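Local coordinates for alternansucrase (Leuconostoc mesenteroides, PDB 6HVG), which is a large multidomain protein of glycosyl hydrolase family 70 that combines a TIM-barrel-type domain with repeats of the choline-binding, cell-wall-binding kind, at residues M829-M837 / Y1046-T1057; E1083-S1091 / N1128-L1138. One frame throughout, in Å; residues are numbered along the deposited sequence.

Contact 1 (M829-M837 / Y1046-T1057)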
ATOM      1  N   MET A 829      19.230   5.164  17.692  1.00 50.56           N
ATOM      2  CA  MET A 829      20.042   5.925  18.641  1.00 54.00           C
ATOM      3  C   MET A 829      19.180   6.725  19.624  1.00 55.15           C
ATOM      4  O   MET A 829      19.500   6.810  20.809  1.00 57.33           O
ATOM      5  CB  MET A 829      20.967   6.879  17.889  1.00 56.30           C
ATOM      6  CG  MET A 829      21.974   6.186  16.983  1.00 56.88           C
ATOM      7  SD  MET A 829      23.223   5.304  17.931  1.00 62.54           S
ATOM      8  CE  MET A 829      24.252   6.682  18.441  1.00 61.71           C
ATOM      9  N   TYR A 830      18.104   7.322  19.122  1.00 53.96           N
ATOM     10  CA  TYR A 830      17.162   8.070  19.934  1.00 54.21           C
ATOM     11  C   TYR A 830      15.769   7.545  19.642  1.00 56.45           C
ATOM     12  O   TYR A 830      15.566   6.828  18.658  1.00 61.76           O
ATOM     13  CB  TYR A 830      17.297   9.567  19.652  1.00 54.72           C
ATOM     14  CG  TYR A 830      18.683  10.053  19.996  1.00 59.84           C
ATOM     15  CD1 TYR A 830      19.704  10.031  19.045  1.00 62.13           C
ATOM     16  CD2 TYR A 830      19.002  10.473  21.296  1.00 62.79           C
ATOM     17  CE1 TYR A 830      20.988  10.446  19.365  1.00 67.48           C
ATOM     18  CE2 TYR A 830      20.293  10.877  21.630  1.00 64.96           C
ATOM     19  CZ  TYR A 830      21.277  10.866  20.663  1.00 67.31           C
ATOM     20  OH  TYR A 830      22.551  11.265  20.963  1.00 67.57           O
ATOM     21  N   LEU A 831      14.805   7.859  20.506  1.00 55.20           N
ATOM     22  CA  LEU A 831      13.454   7.350  20.326  1.00 53.61           C
ATOM     23  C   LEU A 831      12.760   8.041  19.159  1.00 52.90           C
ATOM     24  O   LEU A 831      12.871   9.267  18.993  1.00 54.35           O
ATOM     25  CB  LEU A 831      12.641   7.542  21.598  1.00 56.14           C
ATOM     26  CG  LEU A 831      13.082   6.712  22.809  1.00 55.91           C
ATOM     27  CD1 LEU A 831      12.221   7.075  24.010  1.00 55.93           C
ATOM     28  CD2 LEU A 831      13.034   5.207  22.539  1.00 54.71           C
ATOM     29  N   GLU A 832      12.026   7.251  18.376  1.00 50.58           N
ATOM     30  CA  GLU A 832      11.472   7.702  17.088  1.00 48.72           C
ATOM     31  C   GLU A 832      10.354   8.720  17.155  1.00 49.45           C
ATOM     32  O   GLU A 832      10.089   9.381  16.156  1.00 50.92           O
ATOM     33  CB  GLU A 832      11.000   6.511  16.266  1.00 48.30           C
ATOM     34  CG  GLU A 832      12.126   5.875  15.472  1.00 49.10           C
ATOM     35  CD  GLU A 832      11.872   4.427  15.147  1.00 49.48           C
ATOM     36  OE1 GLU A 832      11.725   3.616  16.069  1.00 49.01           O
ATOM     37  OE2 GLU A 832      11.823   4.092  13.963  1.00 51.89           O
ATOM     38  N   GLY A 833       9.708   8.856  18.313  1.00 51.52           N
ATOM     39  CA  GLY A 833       8.646   9.836  18.507  1.00 51.75           C
ATOM     40  C   GLY A 833       9.035  10.974  19.436  1.00 53.48           C
ATOM     41  O   GLY A 833      10.149  11.037  19.944  1.00 51.38           O
ATOM     42  N   GLY A 834       8.090  11.880  19.659  1.00 56.16           N
ATOM     43  CA  GLY A 834       8.304  12.998  20.535  1.00 56.28           C
ATOM     44  C   GLY A 834       9.319  13.931  19.927  1.00 56.98           C
ATOM     45  O   GLY A 834       9.402  14.079  18.714  1.00 53.42           O
ATOM     46  N   GLN A 835      10.113  14.540  20.792  1.00 60.84           N
ATOM     47  CA  GLN A 835      11.000  15.628  20.425  1.00 58.73           C
ATOM     48  C   GLN A 835      12.344  15.114  19.918  1.00 56.05           C
ATOM     49  O   GLN A 835      12.755  14.009  20.250  1.00 57.28           O
ATOM     50  CB  GLN A 835      11.192  16.519  21.648  1.00 61.33           C
ATOM     51  CG  GLN A 835       9.914  17.221  22.048  1.00 63.57           C
ATOM     52  CD  GLN A 835       9.530  18.312  21.076  1.00 63.60           C
ATOM     53  OE1 GLN A 835       8.385  18.411  20.669  1.00 63.86           O
ATOM     54  NE2 GLN A 835      10.492  19.147  20.713  1.00 65.70           N
ATOM     55  N   TYR A 836      13.025  15.921  19.110  1.00 54.64           N
ATOM     56  CA  TYR A 836      14.279  15.493  18.483  1.00 53.43           C
ATOM     57  C   TYR A 836      15.345  15.311  19.529  1.00 55.01           C
ATOM     58  O   TYR A 836      15.625  16.230  20.291  1.00 57.51           O
ATOM     59  CB  TYR A 836      14.752  16.501  17.430  1.00 52.77           C
ATOM     60  CG  TYR A 836      15.924  16.015  16.593  1.00 52.25           C
ATOM     61  CD1 TYR A 836      15.802  14.922  15.750  1.00 51.28           C
ATOM     62  CD2 TYR A 836      17.157  16.646  16.651  1.00 51.58           C
ATOM     63  CE1 TYR A 836      16.863  14.483  14.993  1.00 48.26           C
ATOM     64  CE2 TYR A 836      18.224  16.215  15.883  1.00 48.18           C
ATOM     65  CZ  TYR A 836      18.071  15.132  15.061  1.00 47.57           C
ATOM     66  OH  TYR A 836      19.136  14.695  14.312  1.00 48.62           O
ATOM     67  N   MET A 837      15.924  14.112  19.573  1.00 58.79           N
ATOM     68  CA  MET A 837      16.961  13.765  20.538  1.00 60.76           C
ATOM     69  C   MET A 837      16.492  13.894  21.987  1.00 62.87           C
ATOM     70  O   MET A 837      17.291  14.181  22.873  1.00 64.39           O
ATOM     71  CB  MET A 837      18.207  14.623  20.285  1.00 62.88           C
ATOM     72  CG  MET A 837      19.329  13.847  19.628  1.00 64.80           C
ATOM     73  SD  MET A 837      20.616  14.920  18.945  1.00 59.62           S
ATOM     74  CE  MET A 837      20.564  14.178  17.313  1.00 66.26           C
ATOM     75  N   TYR A1046      24.915   9.335   8.752  1.00 39.94           N
ATOM     76  CA  TYR A1046      23.936   9.294   9.809  1.00 43.81           C
ATOM     77  C   TYR A1046      22.645   9.799   9.229  1.00 46.11           C
ATOM     78  O   TYR A1046      22.563  10.948   8.782  1.00 43.54           O
ATOM     79  CB  TYR A1046      24.371  10.170  10.964  1.00 45.67           C
ATOM     80  CG  TYR A1046      23.428  10.250  12.131  1.00 46.71           C
ATOM     81  CD1 TYR A1046      23.208   9.156  12.944  1.00 48.61           C
ATOM     82  CD2 TYR A1046      22.784  11.431  12.443  1.00 49.56           C
ATOM     83  CE1 TYR A1046      22.358   9.228  14.034  1.00 49.04           C
ATOM     84  CE2 TYR A1046      21.942  11.515  13.537  1.00 52.70           C
ATOM     85  CZ  TYR A1046      21.728  10.408  14.325  1.00 50.84           C
ATOM     86  OH  TYR A1046      20.887  10.506  15.405  1.00 53.69           O
ATOM     87  N   GLU A1047      21.648   8.922   9.204  1.00 48.08           N
ATOM     88  CA  GLU A1047      20.320   9.305   8.773  1.00 47.95           C
ATOM     89  C   GLU A1047      19.643   9.840   9.998  1.00 46.12           C
ATOM     90  O   GLU A1047      19.202   9.063  10.855  1.00 47.37           O
ATOM     91  CB  GLU A1047      19.620   8.074   8.275  1.00 50.48           C
ATOM     92  CG  GLU A1047      18.259   8.355   7.684  1.00 55.96           C
ATOM     93  CD  GLU A1047      17.495   7.071   7.444  1.00 56.87           C
ATOM     94  OE1 GLU A1047      17.755   6.100   8.171  1.00 55.07           O
ATOM     95  OE2 GLU A1047      16.664   7.022   6.525  1.00 61.17           O
ATOM     96  N   GLY A1048      19.566  11.163  10.104  1.00 45.60           N
ATOM     97  CA  GLY A1048      19.282  11.819  11.392  1.00 48.47           C
ATOM     98  C   GLY A1048      17.885  12.416  11.557  1.00 48.02           C
ATOM     99  O   GLY A1048      17.763  13.593  11.813  1.00 50.03           O
ATOM    100  N   PHE A1049      16.851  11.618  11.350  1.00 47.29           N
ATOM    101  CA  PHE A1049      15.508  12.046  11.551  1.00 45.73           C
ATOM    102  C   PHE A1049      14.683  10.810  11.552  1.00 44.62           C
ATOM    103  O   PHE A1049      15.114   9.759  11.114  1.00 41.28           O
ATOM    104  CB  PHE A1049      15.046  12.981  10.430  1.00 49.13           C
ATOM    105  CG  PHE A1049      14.857  12.304   9.115  1.00 51.44           C
ATOM    106  CD1 PHE A1049      15.939  12.038   8.289  1.00 50.22           C
ATOM    107  CD2 PHE A1049      13.574  11.947   8.685  1.00 49.54           C
ATOM    108  CE1 PHE A1049      15.767  11.402   7.079  1.00 52.05           C
ATOM    109  CE2 PHE A1049      13.403  11.352   7.473  1.00 50.96           C
ATOM    110  CZ  PHE A1049      14.494  11.067   6.662  1.00 54.28           C
ATOM    111  N   SER A1050      13.476  10.956  12.056  1.00 51.47           N
ATOM    112  CA  SER A1050      12.464   9.909  12.027  1.00 51.37           C
ATOM    113  C   SER A1050      11.175  10.532  11.530  1.00 50.89           C
ATOM    114  O   SER A1050      10.870  11.676  11.882  1.00 49.31           O
ATOM    115  CB  SER A1050      12.274   9.386  13.423  1.00 51.79           C
ATOM    116  OG  SER A1050      11.013   8.778  13.580  1.00 55.23           O
ATOM    117  N   ASN A1051      10.431   9.809  10.698  1.00 51.69           N
ATOM    118  CA  ASN A1051       9.144  10.319  10.217  1.00 54.88           C
ATOM    119  C   ASN A1051       8.099  10.535  11.288  1.00 55.43           C
ATOM    120  O   ASN A1051       7.122  11.240  11.046  1.00 62.34           O
ATOM    121  CB  ASN A1051       8.543   9.397   9.171  1.00 54.04           C
ATOM    122  CG  ASN A1051       9.162   9.594   7.812  1.00 58.29           C
ATOM    123  OD1 ASN A1051       9.519  10.718   7.437  1.00 57.86           O
ATOM    124  ND2 ASN A1051       9.265   8.514   7.044  1.00 62.81           N
ATOM    125  N   PHE A1052       8.310   9.959  12.470  1.00 53.39           N
ATOM    126  CA  PHE A1052       7.319   9.997  13.514  1.00 51.87           C
ATOM    127  C   PHE A1052       7.640  10.900  14.684  1.00 50.08           C
ATOM    128  O   PHE A1052       6.995  10.835  15.722  1.00 52.22           O
ATOM    129  CB  PHE A1052       7.033   8.576  13.912  1.00 52.18           C
ATOM    130  CG  PHE A1052       6.586   7.742  12.744  1.00 53.85           C
ATOM    131  CD1 PHE A1052       7.496   7.196  11.882  1.00 55.62           C
ATOM    132  CD2 PHE A1052       5.244   7.584  12.467  1.00 54.52           C
ATOM    133  CE1 PHE A1052       7.078   6.473  10.787  1.00 56.85           C
ATOM    134  CE2 PHE A1052       4.815   6.832  11.399  1.00 54.56           C
ATOM    135  CZ  PHE A1052       5.738   6.279  10.553  1.00 56.41           C
ATOM    136  N   GLN A1053       8.597  11.797  14.482  1.00 49.33           N
ATOM    137  CA  GLN A1053       8.893  12.832  15.454  1.00 48.87           C
ATOM    138  C   GLN A1053       7.646  13.664  15.668  1.00 48.34           C
ATOM    139  O   GLN A1053       6.880  13.879  14.748  1.00 48.86           O
ATOM    140  CB  GLN A1053      10.000  13.748  14.936  1.00 53.27           C
ATOM    141  CG  GLN A1053      11.390  13.113  14.886  1.00 53.84           C
ATOM    142  CD  GLN A1053      12.429  13.979  14.186  1.00 50.76           C
ATOM    143  OE1 GLN A1053      13.273  13.470  13.445  1.00 47.43           O
ATOM    144  NE2 GLN A1053      12.381  15.288  14.430  1.00 49.40           N
ATOM    145  N   ALA A1054       7.443  14.130  16.886  1.00 48.32           N
ATOM    146  CA  ALA A1054       6.419  15.122  17.167  1.00 48.63           C
ATOM    147  C   ALA A1054       6.813  16.497  16.618  1.00 49.94           C
ATOM    148  O   ALA A1054       7.976  16.755  16.315  1.00 52.62           O
ATOM    149  CB  ALA A1054       6.198  15.214  18.664  1.00 49.18           C
ATOM    150  N   MET A1055       5.829  17.375  16.463  1.00 52.95           N
ATOM    151  CA  MET A1055       6.096  18.748  16.053  1.00 53.99           C
ATOM    152  C   MET A1055       6.831  19.421  17.206  1.00 57.06           C
ATOM    153  O   MET A1055       6.567  19.097  18.353  1.00 58.85           O
ATOM    154  CB  MET A1055       4.801  19.495  15.748  1.00 51.90           C
ATOM    155  CG  MET A1055       4.025  18.944  14.560  1.00 51.89           C
ATOM    156  SD  MET A1055       4.829  19.195  12.968  1.00 52.35           S
ATOM    157  CE  MET A1055       4.772  20.996  12.839  1.00 50.35           C
ATOM    158  N   PRO A1056       7.764  20.346  16.908  1.00 57.84           N
ATOM    159  CA  PRO A1056       8.446  21.072  17.974  1.00 59.53           C
ATOM    160  C   PRO A1056       7.487  21.793  18.924  1.00 64.18           C
ATOM    161  O   PRO A1056       6.609  22.547  18.484  1.00 66.01           O
ATOM    162  CB  PRO A1056       9.298  22.099  17.218  1.00 58.09           C
ATOM    163  CG  PRO A1056       9.471  21.556  15.862  1.00 57.58           C
ATOM    164  CD  PRO A1056       8.277  20.702  15.574  1.00 57.37           C
ATOM    165  N   THR A1057       7.656  21.563  20.220  1.00 67.87           N
ATOM    166  CA  THR A1057       6.860  22.263  21.224  1.00 70.68           C
ATOM    167  C   THR A1057       7.295  23.725  21.304  1.00 72.04           C
ATOM    168  O   THR A1057       6.493  24.587  21.639  1.00 79.10           O
ATOM    169  CB  THR A1057       6.937  21.585  22.611  1.00 66.95           C
ATOM    170  OG1 THR A1057       8.301  21.412  22.976  1.00 67.53           O
ATOM    171  CG2 THR A1057       6.246  20.222  22.595  1.00 65.37           C
TER
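The hydroxyl of Tyr836 reaches the backbone carbonyl of Gly1048 from well above the carbonyl plane, 47° out of it: Tyr836 OH donates to Gly1048 O at 3.1 Å without using a lone-pair direction. With CG anti to the backbone N (chi1 -171°), the Tyr836 side chain runs alongside that of Gln1053, both pointing the same way, and ring atom CD1 comes within 3.7 Å of Gln1053 NE2. The planes of ring and amide are 35° apart, and the amide approaches the ring obliquely. Gln1053 is held at both ends of its amide. Its OE1 takes Ser1050 N in the carbonyl plane at 2.9 Å, while NE2 is bonded to Thr1063 of helix 1063-1075.

This contact illustrates how the connections beyond neighbouring strands of a TIM barrel, here 821-825 (by way of the short helix 826-829) and 1045-1047, can be joined through backbone carbonyls. Ser1050 begins a type I turn that ends at Gln1053. Its OG donates to Glu832 O at 2.8 Å, in the carbonyl plane and on a lone pair, and accepts from Phe1052 N at 3.2 Å, making an ST turn. The carboxylate of Glu832 looks elsewhere, to Arg750 and Tyr789. Farther along, Ala1054 N meets Gly834 O at 2.7 Å, and the bent chain of Gln835 brings OE1 into a weak bond with Thr1057 N at 3.3 Å. At the other end the Tyr1046 hydroxyl abuts the edge of the Tyr830 ring, Tyr1046 OH lying 3.9 Å from Tyr830 CD1, with the two side chains at about a right angle.

The loops are positioned mainly by directional bonds to carbonyl oxygens, with Ser1050 OG serving both segments at once.

Contact 2 (E1083-S1091 / N1128-L1138); sequences ELAPQYRSS and NPTKYGTDQDL
Asn1128 O is gripped by both terminal nitrogens of Arg1089: NH2 donates to it at 2.7 Å, in the carbonyl plane, whereas the bond from NH1 to the same Asn1128 O, at 3.1 Å, is weak. NH1 adds a second weak bond, to Pro1129 O at the edge of the guanidinium. Asn1128 ND2 lies over one guanidinium face without a hydrogen bond between these donors, and which end of that amide is N and which O is doubtful; the methyl of Thr1130 lies over the opposite face. Asp1117 takes the NE side in a salt bridge, which would help fix the rotation of the group.

The first segment leaves barrel strand 1081-1083 and the second, after a long excursion of the chain, enters helix 1135-1147, the helix of a beta-alpha-beta crossover to strand 1151-1156. Thr1134 and Asp1137 start that helix with a capping box, and Thr1130 OG1 accepts from Tyr1132 N in an ST turn just before it.

Ala1085 CB sits over the Tyr1132 ring in a CH-pi contact, 3.9 Å from the centroid, while the ring's hydroxyl bonds to Asn1108 O. Gln1087, whose chain folds back at CG (chi2 -65°), lays CG 3.7 Å from Leu1138 CD2 and turns NE2 back to Ala1085 O at 2.8 Å.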
ATOM      1  N   GLU A1083      22.771  12.904   6.925  1.00 44.63           N
ATOM      2  CA  GLU A1083      21.597  12.868   6.062  1.00 44.75           C
ATOM      3  C   GLU A1083      20.470  13.508   6.820  1.00 42.71           C
ATOM      4  O   GLU A1083      19.957  12.939   7.781  1.00 41.03           O
ATOM      5  CB  GLU A1083      21.239  11.436   5.652  1.00 46.88           C
ATOM      6  CG  GLU A1083      20.232  11.356   4.529  1.00 48.74           C
ATOM      7  CD  GLU A1083      19.578   9.986   4.416  1.00 53.49           C
ATOM      8  OE1 GLU A1083      20.301   8.963   4.486  1.00 54.75           O
ATOM      9  OE2 GLU A1083      18.326   9.932   4.273  1.00 54.28           O
ATOM     10  N   LEU A1084      20.116  14.721   6.399  1.00 44.92           N
ATOM     11  CA  LEU A1084      19.018  15.495   6.996  1.00 45.00           C
ATOM     12  C   LEU A1084      17.710  15.122   6.327  1.00 43.78           C
ATOM     13  O   LEU A1084      17.685  14.811   5.146  1.00 42.50           O
ATOM     14  CB  LEU A1084      19.252  16.997   6.804  1.00 45.69           C
ATOM     15  CG  LEU A1084      20.412  17.616   7.574  1.00 49.02           C
ATOM     16  CD1 LEU A1084      21.115  18.658   6.755  1.00 51.58           C
ATOM     17  CD2 LEU A1084      19.949  18.224   8.883  1.00 52.93           C
ATOM     18  N   ALA A1085      16.623  15.213   7.077  1.00 46.24           N
ATOM     19  CA  ALA A1085      15.292  15.021   6.532  1.00 46.58           C
ATOM     20  C   ALA A1085      15.052  15.982   5.362  1.00 45.05           C
ATOM     21  O   ALA A1085      15.774  16.978   5.216  1.00 42.51           O
ATOM     22  CB  ALA A1085      14.253  15.255   7.603  1.00 47.37           C
ATOM     23  N   PRO A1086      14.063  15.667   4.503  1.00 44.06           N
ATOM     24  CA  PRO A1086      13.676  16.593   3.446  1.00 44.96           C
ATOM     25  C   PRO A1086      13.087  17.847   4.053  1.00 47.60           C
ATOM     26  O   PRO A1086      12.169  17.764   4.882  1.00 49.20           O
ATOM     27  CB  PRO A1086      12.607  15.827   2.676  1.00 45.30           C
ATOM     28  CG  PRO A1086      12.078  14.833   3.662  1.00 45.47           C
ATOM     29  CD  PRO A1086      13.289  14.421   4.436  1.00 44.54           C
ATOM     30  N   GLN A1087      13.616  19.001   3.649  1.00 47.86           N
ATOM     31  CA  GLN A1087      13.335  20.261   4.342  1.00 47.04           C
ATOM     32  C   GLN A1087      12.178  21.055   3.751  1.00 48.38           C
ATOM     33  O   GLN A1087      11.961  22.223   4.118  1.00 49.38           O
ATOM     34  CB  GLN A1087      14.581  21.130   4.331  1.00 47.99           C
ATOM     35  CG  GLN A1087      15.758  20.502   5.043  1.00 49.33           C
ATOM     36  CD  GLN A1087      15.494  20.329   6.507  1.00 50.04           C
ATOM     37  OE1 GLN A1087      15.127  21.284   7.180  1.00 52.98           O
ATOM     38  NE2 GLN A1087      15.683  19.114   7.015  1.00 53.28           N
ATOM     39  N   TYR A1088      11.398  20.416   2.884  1.00 47.55           N
ATOM     40  CA  TYR A1088      10.401  21.132   2.081  1.00 46.14           C
ATOM     41  C   TYR A1088       9.139  21.331   2.904  1.00 46.08           C
ATOM     42  O   TYR A1088       8.824  20.518   3.761  1.00 45.09           O
ATOM     43  CB  TYR A1088      10.150  20.351   0.809  1.00 44.13           C
ATOM     44  CG  TYR A1088      11.464  19.855   0.245  1.00 45.07           C
ATOM     45  CD1 TYR A1088      12.368  20.735  -0.321  1.00 44.97           C
ATOM     46  CD2 TYR A1088      11.832  18.517   0.337  1.00 43.62           C
ATOM     47  CE1 TYR A1088      13.576  20.301  -0.803  1.00 44.17           C
ATOM     48  CE2 TYR A1088      13.038  18.078  -0.158  1.00 42.43           C
ATOM     49  CZ  TYR A1088      13.908  18.983  -0.722  1.00 42.93           C
ATOM     50  OH  TYR A1088      15.135  18.586  -1.199  1.00 45.91           O
ATOM     51  N   ARG A1089       8.439  22.429   2.678  1.00 49.29           N
ATOM     52  CA  ARG A1089       7.252  22.743   3.488  1.00 53.57           C
ATOM     53  C   ARG A1089       6.139  21.716   3.298  1.00 52.71           C
ATOM     54  O   ARG A1089       5.698  21.477   2.164  1.00 50.25           O
ATOM     55  CB  ARG A1089       6.685  24.122   3.157  1.00 54.38           C
ATOM     56  CG  ARG A1089       5.415  24.406   3.946  1.00 53.54           C
ATOM     57  CD  ARG A1089       5.032  25.861   3.932  1.00 54.57           C
ATOM     58  NE  ARG A1089       6.172  26.744   4.164  1.00 57.98           N
ATOM     59  CZ  ARG A1089       6.795  26.899   5.332  1.00 57.04           C
ATOM     60  NH1 ARG A1089       6.410  26.234   6.417  1.00 59.63           N
ATOM     61  NH2 ARG A1089       7.793  27.757   5.425  1.00 55.43           N
ATOM     62  N   SER A1090       5.663  21.165   4.413  1.00 51.68           N
ATOM     63  CA  SER A1090       4.633  20.143   4.366  1.00 52.98           C
ATOM     64  C   SER A1090       3.317  20.677   3.809  1.00 57.50           C
ATOM     65  O   SER A1090       2.925  21.826   4.078  1.00 54.30           O
ATOM     66  CB  SER A1090       4.385  19.558   5.742  1.00 52.62           C
ATOM     67  OG  SER A1090       3.254  18.696   5.731  1.00 54.52           O
ATOM     68  N   SER A1091       2.648  19.821   3.035  1.00 58.72           N
ATOM     69  CA  SER A1091       1.305  20.095   2.539  1.00 63.68           C
ATOM     70  C   SER A1091       0.264  19.878   3.641  1.00 61.85           C
ATOM     71  O   SER A1091      -0.883  20.310   3.505  1.00 65.45           O
ATOM     72  CB  SER A1091       0.984  19.215   1.335  1.00 65.14           C
ATOM     73  OG  SER A1091       1.183  17.852   1.653  1.00 69.90           O
ATOM     74  N   ASN A1128       7.509  30.998   9.919  1.00 62.12           N
ATOM     75  CA  ASN A1128       6.731  29.891   9.390  1.00 59.47           C
ATOM     76  C   ASN A1128       7.667  28.699   9.221  1.00 57.72           C
ATOM     77  O   ASN A1128       7.974  28.281   8.104  1.00 54.07           O
ATOM     78  CB  ASN A1128       6.075  30.287   8.060  1.00 60.57           C
ATOM     79  CG  ASN A1128       4.993  29.321   7.622  1.00 60.03           C
ATOM     80  OD1 ASN A1128       4.174  28.858   8.418  1.00 68.77           O
ATOM     81  ND2 ASN A1128       4.968  29.033   6.345  1.00 58.33           N
ATOM     82  N   PRO A1129       8.125  28.142  10.350  1.00 56.37           N
ATOM     83  CA  PRO A1129       9.004  27.003  10.265  1.00 53.87           C
ATOM     84  C   PRO A1129       8.362  25.772   9.661  1.00 53.06           C
ATOM     85  O   PRO A1129       7.154  25.618   9.682  1.00 53.29           O
ATOM     86  CB  PRO A1129       9.372  26.729  11.736  1.00 54.33           C
ATOM     87  CG  PRO A1129       8.276  27.326  12.527  1.00 54.05           C
ATOM     88  CD  PRO A1129       7.881  28.541  11.751  1.00 56.60           C
ATOM     89  N   THR A1130       9.200  24.900   9.120  1.00 53.54           N
ATOM     90  CA  THR A1130       8.805  23.549   8.792  1.00 50.54           C
ATOM     91  C   THR A1130       8.746  22.794  10.116  1.00 49.98           C
ATOM     92  O   THR A1130       8.739  23.394  11.178  1.00 51.43           O
ATOM     93  CB  THR A1130       9.832  22.889   7.860  1.00 50.45           C
ATOM     94  OG1 THR A1130      11.095  22.793   8.527  1.00 51.14           O
ATOM     95  CG2 THR A1130      10.013  23.703   6.581  1.00 50.83           C
ATOM     96  N   LYS A1131       8.663  21.474  10.057  1.00 50.08           N
ATOM     97  CA  LYS A1131       8.740  20.656  11.260  1.00 52.38           C
ATOM     98  C   LYS A1131      10.139  20.743  11.884  1.00 54.38           C
ATOM     99  O   LYS A1131      10.328  20.468  13.070  1.00 56.29           O
ATOM    100  CB  LYS A1131       8.416  19.204  10.903  1.00 50.62           C
ATOM    101  CG  LYS A1131       8.351  18.243  12.072  1.00 50.54           C
ATOM    102  CD  LYS A1131       7.744  16.934  11.587  1.00 52.48           C
ATOM    103  CE  LYS A1131       7.583  15.906  12.688  1.00 50.67           C
ATOM    104  NZ  LYS A1131       7.473  14.543  12.110  1.00 48.08           N
ATOM    105  N   TYR A1132      11.112  21.128  11.066  1.00 57.21           N
ATOM    106  CA  TYR A1132      12.520  21.136  11.453  1.00 59.86           C
ATOM    107  C   TYR A1132      13.094  22.554  11.721  1.00 58.79           C
ATOM    108  O   TYR A1132      14.244  22.673  12.129  1.00 56.36           O
ATOM    109  CB  TYR A1132      13.330  20.378  10.379  1.00 57.88           C
ATOM    110  CG  TYR A1132      12.732  19.014  10.036  1.00 56.62           C
ATOM    111  CD1 TYR A1132      12.741  17.968  10.966  1.00 54.76           C
ATOM    112  CD2 TYR A1132      12.123  18.781   8.806  1.00 54.48           C
ATOM    113  CE1 TYR A1132      12.182  16.735  10.663  1.00 50.52           C
ATOM    114  CE2 TYR A1132      11.553  17.549   8.498  1.00 51.24           C
ATOM    115  CZ  TYR A1132      11.579  16.536   9.427  1.00 50.30           C
ATOM    116  OH  TYR A1132      10.995  15.319   9.122  1.00 49.71           O
ATOM    117  N   GLY A1133      12.283  23.597  11.516  1.00 56.97           N
ATOM    118  CA  GLY A1133      12.689  24.968  11.811  1.00 55.77           C
ATOM    119  C   GLY A1133      12.705  25.877  10.600  1.00 54.01           C
ATOM    120  O   GLY A1133      12.329  25.482   9.510  1.00 53.47           O
ATOM    121  N   THR A1134      13.154  27.110  10.805  1.00 54.10           N
ATOM    122  CA  THR A1134      13.198  28.111   9.740  1.00 56.49           C
ATOM    123  C   THR A1134      14.312  27.832   8.728  1.00 55.64           C
ATOM    124  O   THR A1134      15.101  26.904   8.916  1.00 55.18           O
ATOM    125  CB  THR A1134      13.353  29.539  10.311  1.00 58.74           C
ATOM    126  OG1 THR A1134      14.637  29.690  10.923  1.00 57.78           O
ATOM    127  CG2 THR A1134      12.242  29.822  11.336  1.00 60.65           C
ATOM    128  N   ASP A1135      14.364  28.626   7.659  1.00 57.00           N
ATOM    129  CA  ASP A1135      15.450  28.519   6.679  1.00 57.96           C
ATOM    130  C   ASP A1135      16.802  28.894   7.280  1.00 58.17           C
ATOM    131  O   ASP A1135      17.817  28.292   6.929  1.00 56.17           O
ATOM    132  CB  ASP A1135      15.176  29.360   5.428  1.00 60.09           C
ATOM    133  CG  ASP A1135      15.018  30.835   5.727  1.00 62.62           C
ATOM    134  OD1 ASP A1135      14.119  31.161   6.522  1.00 68.05           O
ATOM    135  OD2 ASP A1135      15.777  31.664   5.156  1.00 62.82           O
ATOM    136  N   GLN A1136      16.827  29.883   8.176  1.00 61.80           N
ATOM    137  CA  GLN A1136      18.065  30.220   8.893  1.00 62.13           C
ATOM    138  C   GLN A1136      18.510  29.058   9.786  1.00 59.49           C
ATOM    139  O   GLN A1136      19.697  28.745   9.842  1.00 55.27           O
ATOM    140  CB  GLN A1136      17.914  31.496   9.721  1.00 64.88           C
ATOM    141  CG  GLN A1136      19.234  32.054  10.251  1.00 70.32           C
ATOM    142  CD  GLN A1136      20.123  32.618   9.142  1.00 72.27           C
ATOM    143  OE1 GLN A1136      19.760  33.605   8.494  1.00 73.43           O
ATOM    144  NE2 GLN A1136      21.290  31.994   8.920  1.00 70.72           N
ATOM    145  N   ASP A1137      17.561  28.398  10.453  1.00 58.27           N
ATOM    146  CA  ASP A1137      17.907  27.253  11.290  1.00 58.78           C
ATOM    147  C   ASP A1137      18.630  26.177  10.479  1.00 58.92           C
ATOM    148  O   ASP A1137      19.566  25.543  10.977  1.00 60.92           O
ATOM    149  CB  ASP A1137      16.666  26.652  11.952  1.00 58.15           C
ATOM    150  CG  ASP A1137      16.077  27.542  13.022  1.00 60.24           C
ATOM    151  OD1 ASP A1137      16.839  28.263  13.700  1.00 63.41           O
ATOM    152  OD2 ASP A1137      14.841  27.496  13.209  1.00 62.14           O
ATOM    153  N   LEU A1138      18.194  25.986   9.234  1.00 59.08           N
ATOM    154  CA  LEU A1138      18.793  24.998   8.337  1.00 58.86           C
ATOM    155  C   LEU A1138      20.210  25.409   7.915  1.00 56.16           C
ATOM    156  O   LEU A1138      21.138  24.603   7.956  1.00 50.90           O
ATOM    157  CB  LEU A1138      17.904  24.796   7.107  1.00 57.47           C
ATOM    158  CG  LEU A1138      18.435  23.896   5.990  1.00 58.40           C
ATOM    159  CD1 LEU A1138      18.781  22.497   6.474  1.00 57.22           C
ATOM    160  CD2 LEU A1138      17.406  23.840   4.877  1.00 58.42           C
TER

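How the contacts relate
Both contacts are mostly buried but reach toward the surface at one end, near Thr1057 in contact 1 and near Pro1129 in contact 2. They adjoin in the barrel: strand 1045-1047, at the start of one segment of contact 1, runs parallel to strand 1081-1083, which leads into contact 2. Backbone pairing joins them directly, with Tyr1046 O facing Glu1083 N at 2.7 Å, and Lys1131 NZ of contact 2 bonds to Gln1053 O of contact 1. Contact 1 ties together two loops beyond neighbouring strands, chiefly by uncharged hydrogen bonds. Contact 2 brings a loop after one strand against the approach to a helix, and relies on a charged guanidinium at one end and apolar packing at the other.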